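Side-chain contacts in RNA pseudouridylate synthase domain-containing protein 1 (Homo sapiens, PDB 5VBB), which probably binds RNA and isomerises selected uridines to pseudouridine, acting as a pseudouridine synthase of the RluA type: residues 127-132 / 172-177; 73-78 / 213-218; 163-168 / 245-250; 19-24 / 42-47. All coordinates share one frame; numbering follows the deposited sequence.

Contact 1: 127-132 / 172-177; sequences AHTMCI and RTHQLR. With SO4 (sulfate ion), chain D; SO4 (sulfate ion), chain C; SO4 (sulfate ion), chain B.
At the probable catalytic cleft, strand 130-132 meets the turn that leads into helix 175-182, and Met130 crosses Thr173 at about a right angle. Met130 CG rests 3.3 Å from Thr173 O, while SD lies 3.7 Å from Thr173 CB. Bends at chi2 (-59°) and chi3 (-71°) curl the thioether round, bringing CE near the sulfate of chain D. Beside it, Thr129 OG1 approaches the edge of the His174 ring at CE1 (3.8 Å). Thr173 CG2 lies over one face of that ring, whose ND1 is hydrogen-bonded to Tyr193 OH. Thr173 gives OG1 to sulfate D O4 (2.6 Å) and its N to O3, and Arg172 adds NE to O3 and NH1 to O2 (2.9 Å) from the guanidinium edge. O1 of sulfate C lies 3.0 Å from Arg172 NH2, which donates to it. With a leucine in place of Arg172, sulfate C would probably lose the NH2 bond and sulfate D those from NE and NH1. Arg177 NH1 binds sulfate B O1 (2.7 Å) and pairs with Asp67, the active-site residue by similarity. Such a basic turn, holding sulfates probably from the crystallisation liquor, is consistent with an RluA-type RNA-binding active site.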
loop_
_atom_site.group_PDB
_atom_site.type_symbol
_atom_site.label_atom_id
_atom_site.label_comp_id
_atom_site.label_asym_id
_atom_site.label_seq_id
_atom_site.Cartn_x
_atom_site.Cartn_y
_atom_site.Cartn_z
ATOM N N ALA A 127 -4.988 19.357 -5.418
ATOM C CA ALA A 127 -3.596 18.907 -5.539
ATOM C C ALA A 127 -3.205 17.899 -4.480
ATOM O O ALA A 127 -2.421 17.010 -4.778
ATOM C CB ALA A 127 -2.659 20.096 -5.469
ATOM N N HIS A 128 -3.676 18.073 -3.236
ATOM C CA HIS A 128 -3.362 17.180 -2.115
ATOM C C HIS A 128 -4.673 16.969 -1.355
ATOM O O HIS A 128 -5.049 17.793 -0.543
ATOM C CB HIS A 128 -2.248 17.767 -1.209
ATOM C CG HIS A 128 -1.284 18.670 -1.916
ATOM N ND1 HIS A 128 -0.408 18.186 -2.877
ATOM C CD2 HIS A 128 -1.096 20.005 -1.789
ATOM C CE1 HIS A 128 0.266 19.236 -3.317
ATOM N NE2 HIS A 128 -0.103 20.352 -2.676
ATOM N N THR A 129 -5.379 15.885 -1.678
ATOM C CA THR A 129 -6.702 15.551 -1.164
ATOM C C THR A 129 -6.787 15.570 0.364
ATOM O O THR A 129 -7.665 16.229 0.924
ATOM C CB THR A 129 -7.132 14.148 -1.688
ATOM O OG1 THR A 129 -6.914 14.075 -3.106
ATOM C CG2 THR A 129 -8.602 13.843 -1.409
ATOM N N MET A 130 -5.836 14.918 1.022
ATOM C CA MET A 130 -5.852 14.707 2.458
ATOM C C MET A 130 -4.792 15.519 3.200
ATOM O O MET A 130 -3.801 15.945 2.613
ATOM C CB MET A 130 -5.638 13.202 2.712
ATOM C CG MET A 130 -6.575 12.288 1.902
ATOM S SD MET A 130 -8.358 12.493 2.137
ATOM C CE MET A 130 -8.547 11.836 3.791
ATOM N N CYS A 131 -4.987 15.718 4.505
ATOM C CA CYS A 131 -4.055 16.469 5.348
ATOM C C CYS A 131 -4.062 15.975 6.777
ATOM O O CYS A 131 -5.006 15.348 7.213
ATOM C CB CYS A 131 -4.407 17.953 5.319
ATOM S SG CYS A 131 -6.114 18.301 5.798
ATOM N N ILE A 132 -3.043 16.378 7.524
ATOM C CA ILE A 132 -2.897 16.072 8.948
ATOM C C ILE A 132 -3.677 17.096 9.735
ATOM O O ILE A 132 -3.640 18.279 9.381
ATOM C CB ILE A 132 -1.384 16.138 9.335
ATOM C CG1 ILE A 132 -0.601 15.068 8.582
ATOM C CG2 ILE A 132 -1.173 15.999 10.815
ATOM C CD1 ILE A 132 -0.839 13.604 9.100
ATOM N N ARG A 172 -7.940 5.423 6.278
ATOM C CA ARG A 172 -8.145 6.788 5.752
ATOM C C ARG A 172 -7.675 6.858 4.315
ATOM O O ARG A 172 -6.751 6.158 3.963
ATOM C CB ARG A 172 -7.386 7.838 6.588
ATOM C CG ARG A 172 -7.630 7.803 8.083
ATOM C CD ARG A 172 -8.843 8.637 8.460
ATOM N NE ARG A 172 -10.067 8.054 7.892
ATOM C CZ ARG A 172 -10.717 6.995 8.369
ATOM N NH1 ARG A 172 -11.808 6.550 7.756
ATOM N NH2 ARG A 172 -10.289 6.375 9.469
ATOM N N THR A 173 -8.237 7.744 3.509
ATOM C CA THR A 173 -7.784 7.896 2.118
ATOM C C THR A 173 -6.331 8.373 2.112
ATOM O O THR A 173 -5.966 9.184 2.944
ATOM C CB THR A 173 -8.723 8.851 1.369
ATOM O OG1 THR A 173 -9.984 8.211 1.211
ATOM C CG2 THR A 173 -8.158 9.287 -0.003
ATOM N N HIS A 174 -5.476 7.786 1.272
ATOM C CA HIS A 174 -4.038 8.121 1.186
ATOM C C HIS A 174 -3.323 8.090 2.559
ATOM O O HIS A 174 -2.334 8.796 2.756
ATOM C CB HIS A 174 -3.843 9.487 0.544
ATOM C CG HIS A 174 -4.501 9.660 -0.791
ATOM N ND1 HIS A 174 -4.807 10.913 -1.268
ATOM C CD2 HIS A 174 -4.894 8.740 -1.700
ATOM C CE1 HIS A 174 -5.334 10.727 -2.471
ATOM N NE2 HIS A 174 -5.430 9.438 -2.760
ATOM N N GLN A 175 -3.825 7.295 3.504
ATOM C CA GLN A 175 -3.275 7.260 4.870
ATOM C C GLN A 175 -1.784 7.119 4.966
ATOM O O GLN A 175 -1.133 7.890 5.661
ATOM C CB GLN A 175 -3.861 6.098 5.642
ATOM C CG GLN A 175 -3.327 6.019 7.058
ATOM C CD GLN A 175 -4.192 5.249 8.006
ATOM O OE1 GLN A 175 -5.430 5.329 7.985
ATOM N NE2 GLN A 175 -3.570 4.478 8.869
ATOM N N LEU A 176 -1.246 6.107 4.308
ATOM C CA LEU A 176 0.179 5.794 4.431
ATOM C C LEU A 176 1.010 6.913 3.838
ATOM O O LEU A 176 2.018 7.313 4.412
ATOM C CB LEU A 176 0.472 4.468 3.696
ATOM C CG LEU A 176 -0.358 3.295 4.183
ATOM C CD1 LEU A 176 -0.134 2.096 3.340
ATOM C CD2 LEU A 176 -0.085 2.999 5.640
ATOM N N ARG A 177 0.551 7.460 2.716
ATOM C CA ARG A 177 1.286 8.530 2.066
ATOM C C ARG A 177 1.237 9.802 2.872
ATOM O O ARG A 177 2.232 10.524 2.950
ATOM C CB ARG A 177 0.716 8.788 0.677
ATOM C CG ARG A 177 0.913 7.613 -0.269
ATOM C CD ARG A 177 -0.131 7.628 -1.356
ATOM N NE ARG A 177 0.186 8.684 -2.321
ATOM C CZ ARG A 177 -0.485 8.927 -3.440
ATOM N NH1 ARG A 177 -1.556 8.209 -3.754
ATOM N NH2 ARG A 177 -0.099 9.898 -4.248
HETATM S S SO4 D . -11.602 9.173 4.666
HETATM O O1 SO4 D . -12.307 10.451 4.611
HETATM O O2 SO4 D . -12.401 8.185 5.420
HETATM O O3 SO4 D . -10.263 9.353 5.248
HETATM O O4 SO4 D . -11.430 8.705 3.323
HETATM S S SO4 C . -11.533 3.044 9.679
HETATM O O1 SO4 C . -10.942 3.750 10.814
HETATM O O2 SO4 C . -12.931 3.380 9.601
HETATM O O3 SO4 C . -10.948 3.467 8.440
HETATM O O4 SO4 C . -11.338 1.610 9.832
HETATM S S SO4 B . -2.856 8.419 -7.113
HETATM O O1 SO4 B . -2.714 9.305 -5.948
HETATM O O2 SO4 B . -4.237 8.537 -7.597
HETATM O O3 SO4 B . -1.916 8.769 -8.158
HETATM O O4 SO4 B . -2.556 7.044 -6.729
#

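Contact 2: 73-78 / 213-218; sequences ALCVAL and LRIPTD
Ala73 and Leu213 face each other where two strands of the pseudouridine synthase core run side by side and then splay apart. Strand 73-77 belongs to a four-stranded antiparallel sheet, whereas strand 208-216 lies in the larger one. The two axes approach to 8.5 Å and diverge by 29°, and a backbone bond between Ala73 and Ala210 joins them just before the gap opens. The side chains follow the widening. At the tight end, where the Ala73 and Leu213 CA atoms are 6.5 Å apart, Ala73 CB touches Leu213 CB at 3.9 Å. Next comes the main bump: with CG anti to the backbone N (chi1 173°), Leu213 pushes CD2 into the notch between Ala73 CB and Cys75 CB, 4.0 Å from each. Farther along, Ile215 spans the wider part through its extended CG1-CD1 branch. Phe90 of helix 80-91 also packs on Ile215, and Phe18 on Cys75. Every touch between the two strands is apolar. At the wider end, Ile215 CD1 sits 3.6 Å from Cys75 CB and 3.8 Å from Cys75 SG.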
loop_
_atom_site.group_PDB
_atom_site.type_symbol
_atom_site.label_atom_id
_atom_site.label_comp_id
_atom_site.label_asym_id
_atom_site.label_seq_id
_atom_site.Cartn_x
_atom_site.Cartn_y
_atom_site.Cartn_z
ATOM N N ALA A 73 -1.534 -6.248 -3.613
ATOM C CA ALA A 73 -2.647 -7.158 -3.303
ATOM C C ALA A 73 -4.022 -6.505 -3.404
ATOM O O ALA A 73 -4.331 -5.569 -2.688
ATOM C CB ALA A 73 -2.478 -7.743 -1.919
ATOM N N LEU A 74 -4.819 -6.999 -4.331
ATOM C CA LEU A 74 -6.167 -6.533 -4.561
ATOM C C LEU A 74 -7.062 -7.750 -4.777
ATOM O O LEU A 74 -6.856 -8.513 -5.718
ATOM C CB LEU A 74 -6.163 -5.612 -5.757
ATOM C CG LEU A 74 -7.466 -4.902 -6.102
ATOM C CD1 LEU A 74 -8.038 -4.175 -4.936
ATOM C CD2 LEU A 74 -7.217 -3.921 -7.189
ATOM N N CYS A 75 -7.993 -7.953 -3.852
ATOM C CA CYS A 75 -8.901 -9.080 -3.834
ATOM C C CYS A 75 -10.204 -8.814 -4.634
ATOM O O CYS A 75 -10.876 -7.821 -4.403
ATOM C CB CYS A 75 -9.212 -9.464 -2.404
ATOM S SG CYS A 75 -10.276 -10.909 -2.272
ATOM N N VAL A 76 -10.558 -9.743 -5.532
ATOM C CA VAL A 76 -11.729 -9.692 -6.413
ATOM C C VAL A 76 -12.593 -10.891 -6.045
ATOM O O VAL A 76 -12.074 -12.007 -6.000
ATOM C CB VAL A 76 -11.271 -9.787 -7.897
ATOM C CG1 VAL A 76 -12.444 -9.697 -8.844
ATOM C CG2 VAL A 76 -10.191 -8.741 -8.221
ATOM N N ALA A 77 -13.884 -10.678 -5.772
ATOM C CA ALA A 77 -14.805 -11.774 -5.445
ATOM C C ALA A 77 -15.443 -12.209 -6.763
ATOM O O ALA A 77 -15.766 -11.353 -7.577
ATOM C CB ALA A 77 -15.873 -11.321 -4.449
ATOM N N LEU A 78 -15.574 -13.536 -6.986
ATOM C CA LEU A 78 -16.064 -14.108 -8.246
ATOM C C LEU A 78 -17.555 -14.493 -8.184
ATOM O O LEU A 78 -18.085 -15.016 -9.167
ATOM C CB LEU A 78 -15.196 -15.329 -8.632
ATOM C CG LEU A 78 -13.681 -15.051 -8.594
ATOM C CD1 LEU A 78 -12.868 -16.301 -8.843
ATOM C CD2 LEU A 78 -13.299 -13.967 -9.599
ATOM N N LEU A 213 -2.133 -9.168 2.780
ATOM C CA LEU A 213 -3.580 -8.971 2.859
ATOM C C LEU A 213 -4.222 -10.238 3.415
ATOM O O LEU A 213 -3.894 -11.324 2.980
ATOM C CB LEU A 213 -4.138 -8.605 1.474
ATOM C CG LEU A 213 -5.674 -8.513 1.295
ATOM C CD1 LEU A 213 -6.239 -7.280 2.011
ATOM C CD2 LEU A 213 -6.038 -8.489 -0.209
ATOM N N ARG A 214 -5.050 -10.107 4.436
ATOM C CA ARG A 214 -5.746 -11.230 5.040
ATOM C C ARG A 214 -7.189 -10.825 5.210
ATOM O O ARG A 214 -7.440 -9.834 5.881
ATOM C CB ARG A 214 -5.146 -11.596 6.386
ATOM C CG ARG A 214 -5.665 -12.933 6.934
ATOM C CD ARG A 214 -5.589 -13.000 8.455
ATOM N NE ARG A 214 -4.240 -12.773 8.952
ATOM C CZ ARG A 214 -3.905 -12.551 10.222
ATOM N NH1 ARG A 214 -4.834 -12.528 11.172
ATOM N NH2 ARG A 214 -2.641 -12.354 10.551
ATOM N N ILE A 215 -8.136 -11.587 4.592
ATOM C CA ILE A 215 -9.564 -11.309 4.625
ATOM C C ILE A 215 -10.208 -12.596 5.217
ATOM O O ILE A 215 -10.314 -13.602 4.527
ATOM C CB ILE A 215 -10.083 -10.970 3.221
ATOM C CG1 ILE A 215 -9.221 -9.829 2.568
ATOM C CG2 ILE A 215 -11.575 -10.599 3.288
ATOM C CD1 ILE A 215 -9.500 -9.552 1.143
ATOM N N PRO A 216 -10.519 -12.590 6.520
ATOM C CA PRO A 216 -11.011 -13.813 7.176
ATOM C C PRO A 216 -12.502 -14.023 6.954
ATOM O O PRO A 216 -13.298 -13.849 7.869
ATOM C CB PRO A 216 -10.647 -13.566 8.635
ATOM C CG PRO A 216 -10.812 -12.081 8.801
ATOM C CD PRO A 216 -10.340 -11.490 7.492
ATOM N N THR A 217 -12.885 -14.413 5.733
ATOM C CA THR A 217 -14.309 -14.605 5.412
ATOM C C THR A 217 -14.863 -15.890 6.051
ATOM O O THR A 217 -14.115 -16.785 6.430
ATOM C CB THR A 217 -14.592 -14.599 3.884
ATOM O OG1 THR A 217 -14.247 -15.868 3.307
ATOM C CG2 THR A 217 -13.896 -13.471 3.146
ATOM N N ASP A 218 -16.186 -15.970 6.126
ATOM C CA ASP A 218 -16.900 -17.125 6.711
ATOM C C ASP A 218 -16.477 -18.471 6.085
ATOM O O ASP A 218 -16.270 -19.427 6.823
ATOM C CB ASP A 218 -18.420 -16.952 6.608
ATOM C CG ASP A 218 -18.981 -16.627 5.232
ATOM O OD1 ASP A 218 -18.208 -16.636 4.257
ATOM O OD2 ASP A 218 -20.199 -16.348 5.138
#

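Contact 3: 163-168 / 245-250; sequences KVLLKP and QSLDQL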
loop_
_atom_site.group_PDB
_atom_site.type_symbol
_atom_site.label_atom_id
_atom_site.label_comp_id
_atom_site.label_asym_id
_atom_site.label_seq_id
_atom_site.Cartn_x
_atom_site.Cartn_y
_atom_site.Cartn_z
ATOM N N LYS A 163 13.776 1.692 3.656
ATOM C CA LYS A 163 12.815 0.686 3.265
ATOM C C LYS A 163 12.016 0.329 4.526
ATOM O O LYS A 163 12.616 0.029 5.565
ATOM C CB LYS A 163 13.497 -0.557 2.711
ATOM C CG LYS A 163 12.474 -1.557 2.202
ATOM C CD LYS A 163 13.173 -2.661 1.460
ATOM C CE LYS A 163 12.205 -3.742 1.101
ATOM N NZ LYS A 163 12.883 -4.888 0.436
ATOM N N VAL A 164 10.668 0.403 4.454
ATOM C CA VAL A 164 9.830 0.186 5.620
ATOM C C VAL A 164 8.702 -0.767 5.364
ATOM O O VAL A 164 8.256 -0.921 4.225
ATOM C CB VAL A 164 9.245 1.520 6.163
ATOM C CG1 VAL A 164 10.341 2.544 6.440
ATOM C CG2 VAL A 164 8.207 2.105 5.198
ATOM N N LEU A 165 8.166 -1.322 6.465
ATOM C CA LEU A 165 6.939 -2.108 6.481
ATOM C C LEU A 165 5.909 -1.195 7.170
ATOM O O LEU A 165 6.195 -0.649 8.249
ATOM C CB LEU A 165 7.131 -3.402 7.274
ATOM C CG LEU A 165 5.920 -4.358 7.421
ATOM C CD1 LEU A 165 5.496 -4.904 6.099
ATOM C CD2 LEU A 165 6.268 -5.510 8.286
ATOM N N LEU A 166 4.726 -1.033 6.573
ATOM C CA LEU A 166 3.659 -0.197 7.117
ATOM C C LEU A 166 2.445 -1.010 7.369
ATOM O O LEU A 166 1.978 -1.690 6.459
ATOM C CB LEU A 166 3.309 0.924 6.153
ATOM C CG LEU A 166 4.464 1.882 5.829
ATOM C CD1 LEU A 166 4.222 2.608 4.566
ATOM C CD2 LEU A 166 4.735 2.823 6.961
ATOM N N LYS A 167 1.906 -0.961 8.586
ATOM C CA LYS A 167 0.680 -1.687 8.908
ATOM C C LYS A 167 -0.354 -0.668 9.363
ATOM O O LYS A 167 -0.272 -0.151 10.481
ATOM C CB LYS A 167 0.945 -2.724 9.981
ATOM C CG LYS A 167 -0.238 -3.665 10.215
ATOM C CD LYS A 167 -0.009 -4.510 11.425
ATOM C CE LYS A 167 -1.233 -5.283 11.793
ATOM N NZ LYS A 167 -1.004 -6.086 13.015
ATOM N N PRO A 168 -1.300 -0.301 8.495
ATOM C CA PRO A 168 -2.346 0.616 8.949
ATOM C C PRO A 168 -3.394 -0.133 9.766
ATOM O O PRO A 168 -3.752 -1.244 9.400
ATOM C CB PRO A 168 -2.960 1.125 7.660
ATOM C CG PRO A 168 -2.757 0.027 6.640
ATOM C CD PRO A 168 -1.555 -0.788 7.125
ATOM N N GLN A 245 15.901 -4.614 10.297
ATOM C CA GLN A 245 15.017 -5.733 10.660
ATOM C C GLN A 245 14.791 -6.662 9.495
ATOM O O GLN A 245 14.873 -6.257 8.344
ATOM C CB GLN A 245 13.675 -5.185 11.212
ATOM C CG GLN A 245 13.839 -4.723 12.639
ATOM C CD GLN A 245 12.683 -3.957 13.217
ATOM O OE1 GLN A 245 11.888 -4.502 14.022
ATOM N NE2 GLN A 245 12.694 -2.629 12.958
ATOM N N SER A 246 14.476 -7.911 9.813
ATOM C CA SER A 246 14.237 -8.963 8.833
ATOM C C SER A 246 12.770 -8.947 8.381
ATOM O O SER A 246 11.886 -9.165 9.204
ATOM C CB SER A 246 14.540 -10.324 9.453
ATOM O OG SER A 246 14.070 -11.377 8.630
ATOM N N LEU A 247 12.523 -8.819 7.076
ATOM C CA LEU A 247 11.157 -8.878 6.560
ATOM C C LEU A 247 10.550 -10.268 6.685
ATOM O O LEU A 247 9.349 -10.359 6.921
ATOM C CB LEU A 247 11.129 -8.416 5.100
ATOM C CG LEU A 247 9.782 -8.329 4.413
ATOM C CD1 LEU A 247 8.797 -7.447 5.205
ATOM C CD2 LEU A 247 9.963 -7.788 3.029
ATOM N N ASP A 248 11.345 -11.348 6.509
ATOM C CA ASP A 248 10.828 -12.717 6.646
ATOM C C ASP A 248 10.265 -12.920 8.038
ATOM O O ASP A 248 9.170 -13.458 8.189
ATOM C CB ASP A 248 11.928 -13.767 6.426
ATOM C CG ASP A 248 12.394 -13.947 5.003
ATOM O OD1 ASP A 248 11.575 -13.756 4.083
ATOM O OD2 ASP A 248 13.564 -14.352 4.810
ATOM N N GLN A 249 11.027 -12.499 9.074
ATOM C CA GLN A 249 10.580 -12.610 10.439
ATOM C C GLN A 249 9.337 -11.777 10.714
ATOM O O GLN A 249 8.445 -12.234 11.438
ATOM C CB GLN A 249 11.707 -12.186 11.398
ATOM C CG GLN A 249 12.919 -13.127 11.360
ATOM C CD GLN A 249 12.666 -14.373 12.159
ATOM O OE1 GLN A 249 12.157 -15.369 11.658
ATOM N NE2 GLN A 249 12.922 -14.318 13.446
ATOM N N LEU A 250 9.277 -10.549 10.162
ATOM C CA LEU A 250 8.105 -9.709 10.362
ATOM C C LEU A 250 6.900 -10.304 9.671
ATOM O O LEU A 250 5.812 -10.189 10.208
ATOM C CB LEU A 250 8.348 -8.262 9.903
ATOM C CG LEU A 250 9.334 -7.497 10.781
ATOM C CD1 LEU A 250 9.854 -6.309 10.056
ATOM C CD2 LEU A 250 8.701 -7.074 12.106
#
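Leu165, on strand 159-168 of the large antiparallel sheet, receives the start of helix 247-256 through two leucines, Leu247 and Leu250. The approach to the helix begins at Gln245, whose NE2 is hydrogen-bonded to Val150 O and Ser110 O, tying the incoming chain to strand 146-156 and to Ser110. Ser246 then takes the N-cap position. Its OG accepts from Gln249 N at 3.3 Å in a nearly straight bond (173°), while Ser246 O receives Leu250 N, so Ser246 holds the first turn through its side chain and its carbonyl. Leu247 follows and turns inward, its CD1 making a loose contact with Leu165 CD1 at 4.3 Å; its side chain also touches Asp228, the residue that forms a salt bridge with Lys163. One turn on, Leu250 comes closest, with CB 3.8 Å and CD1 4.1 Å from Leu165 CD2. Leu165 has CG anti to its backbone N (chi1 179°), which places CD2 against Leu250, and the two side chains run antiparallel alongside each other. Val149 and Leu151 of the neighbouring strand pack on Leu250 as well. The leucine packing is purely apolar and sets no direction by itself; the Gln245 bonds probably help fix where the chain enters the helix, and the Ser246 cap steadies its first turn.

Contact 4: 19-24 / 42-47; sequences LVVNKH and KQLRYR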
loop_
_atom_site.group_PDB
_atom_site.type_symbol
_atom_site.label_atom_id
_atom_site.label_comp_id
_atom_site.label_asym_id
_atom_site.label_seq_id
_atom_site.Cartn_x
_atom_site.Cartn_y
_atom_site.Cartn_z
ATOM N N LEU A 19 -10.082 -14.156 -6.199
ATOM C CA LEU A 19 -8.912 -13.956 -7.014
ATOM C C LEU A 19 -8.184 -12.758 -6.395
ATOM O O LEU A 19 -8.831 -11.763 -6.111
ATOM C CB LEU A 19 -9.376 -13.651 -8.442
ATOM C CG LEU A 19 -8.388 -13.179 -9.448
ATOM C CD1 LEU A 19 -7.235 -14.133 -9.559
ATOM C CD2 LEU A 19 -9.049 -13.050 -10.792
ATOM N N VAL A 20 -6.882 -12.864 -6.168
ATOM C CA VAL A 20 -6.055 -11.749 -5.661
ATOM C C VAL A 20 -5.008 -11.476 -6.711
ATOM O O VAL A 20 -4.216 -12.357 -7.049
ATOM C CB VAL A 20 -5.399 -11.950 -4.274
ATOM C CG1 VAL A 20 -4.705 -10.673 -3.787
ATOM C CG2 VAL A 20 -6.399 -12.429 -3.254
ATOM N N VAL A 21 -4.976 -10.238 -7.194
ATOM C CA VAL A 21 -3.992 -9.832 -8.183
ATOM C C VAL A 21 -2.902 -9.064 -7.481
ATOM O O VAL A 21 -3.118 -8.526 -6.389
ATOM C CB VAL A 21 -4.603 -9.012 -9.367
ATOM C CG1 VAL A 21 -5.710 -9.796 -10.070
ATOM C CG2 VAL A 21 -5.140 -7.667 -8.904
ATOM N N ASN A 22 -1.740 -8.986 -8.115
ATOM C CA ASN A 22 -0.637 -8.147 -7.688
ATOM C C ASN A 22 -0.734 -6.966 -8.678
ATOM O O ASN A 22 -0.249 -7.038 -9.800
ATOM C CB ASN A 22 0.689 -8.901 -7.771
ATOM C CG ASN A 22 1.876 -8.084 -7.366
ATOM O OD1 ASN A 22 1.737 -6.945 -6.937
ATOM N ND2 ASN A 22 3.061 -8.649 -7.475
ATOM N N LYS A 23 -1.543 -5.976 -8.325
ATOM C CA LYS A 23 -1.870 -4.875 -9.225
ATOM C C LYS A 23 -0.614 -4.115 -9.609
ATOM O O LYS A 23 0.251 -3.896 -8.786
ATOM C CB LYS A 23 -2.897 -3.899 -8.588
ATOM C CG LYS A 23 -3.412 -2.823 -9.555
ATOM C CD LYS A 23 -4.337 -1.815 -8.867
ATOM C CE LYS A 23 -3.690 -0.666 -8.143
ATOM N NZ LYS A 23 -2.948 0.278 -8.997
ATOM N N HIS A 24 -0.524 -3.727 -10.854
ATOM C CA HIS A 24 0.637 -3.028 -11.345
ATOM C C HIS A 24 0.550 -1.568 -10.886
ATOM O O HIS A 24 -0.557 -1.034 -10.682
ATOM C CB HIS A 24 0.658 -3.126 -12.875
ATOM C CG HIS A 24 1.979 -2.815 -13.502
ATOM N ND1 HIS A 24 2.405 -1.508 -13.680
ATOM C CD2 HIS A 24 2.907 -3.649 -14.020
ATOM C CE1 HIS A 24 3.569 -1.587 -14.304
ATOM N NE2 HIS A 24 3.917 -2.851 -14.521
ATOM N N LYS A 42 -9.986 -4.245 -17.475
ATOM C CA LYS A 42 -9.618 -4.683 -18.826
ATOM C C LYS A 42 -8.600 -5.824 -18.771
ATOM O O LYS A 42 -8.739 -6.788 -19.513
ATOM C CB LYS A 42 -9.088 -3.520 -19.688
ATOM C CG LYS A 42 -10.164 -2.525 -20.101
ATOM C CD LYS A 42 -9.623 -1.494 -21.082
ATOM C CE LYS A 42 -10.709 -0.662 -21.722
ATOM N NZ LYS A 42 -10.230 0.034 -22.948
ATOM N N GLN A 43 -7.606 -5.745 -17.874
ATOM C CA GLN A 43 -6.629 -6.836 -17.709
ATOM C C GLN A 43 -7.358 -8.138 -17.315
ATOM O O GLN A 43 -7.078 -9.204 -17.868
ATOM C CB GLN A 43 -5.584 -6.495 -16.631
ATOM C CG GLN A 43 -4.645 -5.356 -17.027
ATOM C CD GLN A 43 -3.761 -4.877 -15.900
ATOM O OE1 GLN A 43 -4.193 -4.726 -14.751
ATOM N NE2 GLN A 43 -2.502 -4.608 -16.194
ATOM N N LEU A 44 -8.323 -8.020 -16.381
ATOM C CA LEU A 44 -9.122 -9.152 -15.921
ATOM C C LEU A 44 -9.967 -9.723 -17.032
ATOM O O LEU A 44 -10.011 -10.945 -17.190
ATOM C CB LEU A 44 -9.998 -8.749 -14.736
ATOM C CG LEU A 44 -9.235 -8.662 -13.415
ATOM C CD1 LEU A 44 -9.999 -7.821 -12.393
ATOM C CD2 LEU A 44 -8.917 -10.042 -12.882
ATOM N N ARG A 45 -10.636 -8.845 -17.803
ATOM C CA ARG A 45 -11.425 -9.260 -18.954
ATOM C C ARG A 45 -10.533 -9.989 -19.980
ATOM O O ARG A 45 -10.948 -11.014 -20.548
ATOM C CB ARG A 45 -12.083 -8.051 -19.629
ATOM C CG ARG A 45 -13.290 -7.488 -18.877
ATOM C CD ARG A 45 -13.803 -6.195 -19.510
ATOM N NE ARG A 45 -13.731 -6.215 -20.978
ATOM C CZ ARG A 45 -14.562 -6.871 -21.792
ATOM N NH1 ARG A 45 -15.568 -7.587 -21.295
ATOM N NH2 ARG A 45 -14.390 -6.818 -23.108
ATOM N N TYR A 46 -9.312 -9.462 -20.212
ATOM C CA TYR A 46 -8.375 -10.084 -21.153
ATOM C C TYR A 46 -7.972 -11.509 -20.691
ATOM O O TYR A 46 -8.031 -12.444 -21.472
ATOM C CB TYR A 46 -7.134 -9.186 -21.336
ATOM C CG TYR A 46 -6.124 -9.734 -22.318
ATOM C CD1 TYR A 46 -5.156 -10.647 -21.915
ATOM C CD2 TYR A 46 -6.151 -9.358 -23.656
ATOM C CE1 TYR A 46 -4.254 -11.194 -22.824
ATOM C CE2 TYR A 46 -5.256 -9.902 -24.577
ATOM C CZ TYR A 46 -4.298 -10.811 -24.153
ATOM O OH TYR A 46 -3.382 -11.356 -25.022
ATOM N N ARG A 47 -7.580 -11.659 -19.422
ATOM C CA ARG A 47 -7.131 -12.933 -18.849
ATOM C C ARG A 47 -8.266 -13.941 -18.603
ATOM O O ARG A 47 -8.055 -15.148 -18.779
ATOM C CB ARG A 47 -6.407 -12.639 -17.522
ATOM C CG ARG A 47 -5.896 -13.854 -16.741
ATOM C CD ARG A 47 -4.823 -14.673 -17.434
ATOM N NE ARG A 47 -4.466 -15.840 -16.621
ATOM C CZ ARG A 47 -5.152 -16.984 -16.554
ATOM N NH1 ARG A 47 -6.256 -17.153 -17.278
ATOM N NH2 ARG A 47 -4.736 -17.971 -15.766
HETATM O O HOH W 1 -2.334 -4.889 -12.791
#
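The Gln43 amide is the flat group that links helix 40-47 to strand 18-23, and both of its polar atoms are engaged. A water donates to Gln43 OE1 (2.7 Å) and accepts from His24 N (2.9 Å), bridging helix to strand end, while Gln43 NE2 is bonded to Ser5 O. Beyond this water bridge the contact turns apolar. Leu44 CD2 meets Leu19 CD2 at 3.7 Å, methyl against methyl; Val21 CG1 lies on the same Leu44 methyl at a looser 4.3 Å. Leu19 has CG anti to its backbone N (chi1 170°), which places CD2 against Leu44 CD2. Lys23 folds back instead: NZ lies among four carbonyl oxygens, those of His24, Val27, Thr70 and Asp67, which share its hydrogens, and Asp67 is the putative catalytic residue. Alternate strand residues, Leu19 and Val21, thus receive the helix, as in a helix layered on an antiparallel sheet.

Contacts 2 and 4 are buried and share a sheet: strands 18-23 and 73-77 are neighbours, with Leu19 O and Leu74 O each taking a backbone N-H from the other strand, so the helix of contact 4 and the second strand of contact 2 pack through adjoining strands. Contacts 1 and 3 are only partly buried and also touch, Leu176 packing on Leu166 and Pro168 as strand 159-168 runs on toward helix 175-182. Chemistry follows place. Methyl packing carries contact 2, while contacts 3 and 4 add polar fixings around a leucine centre. In contact 1, close to the presumed catalytic aspartate, packing is joined by arginine and threonine donors that bind anions.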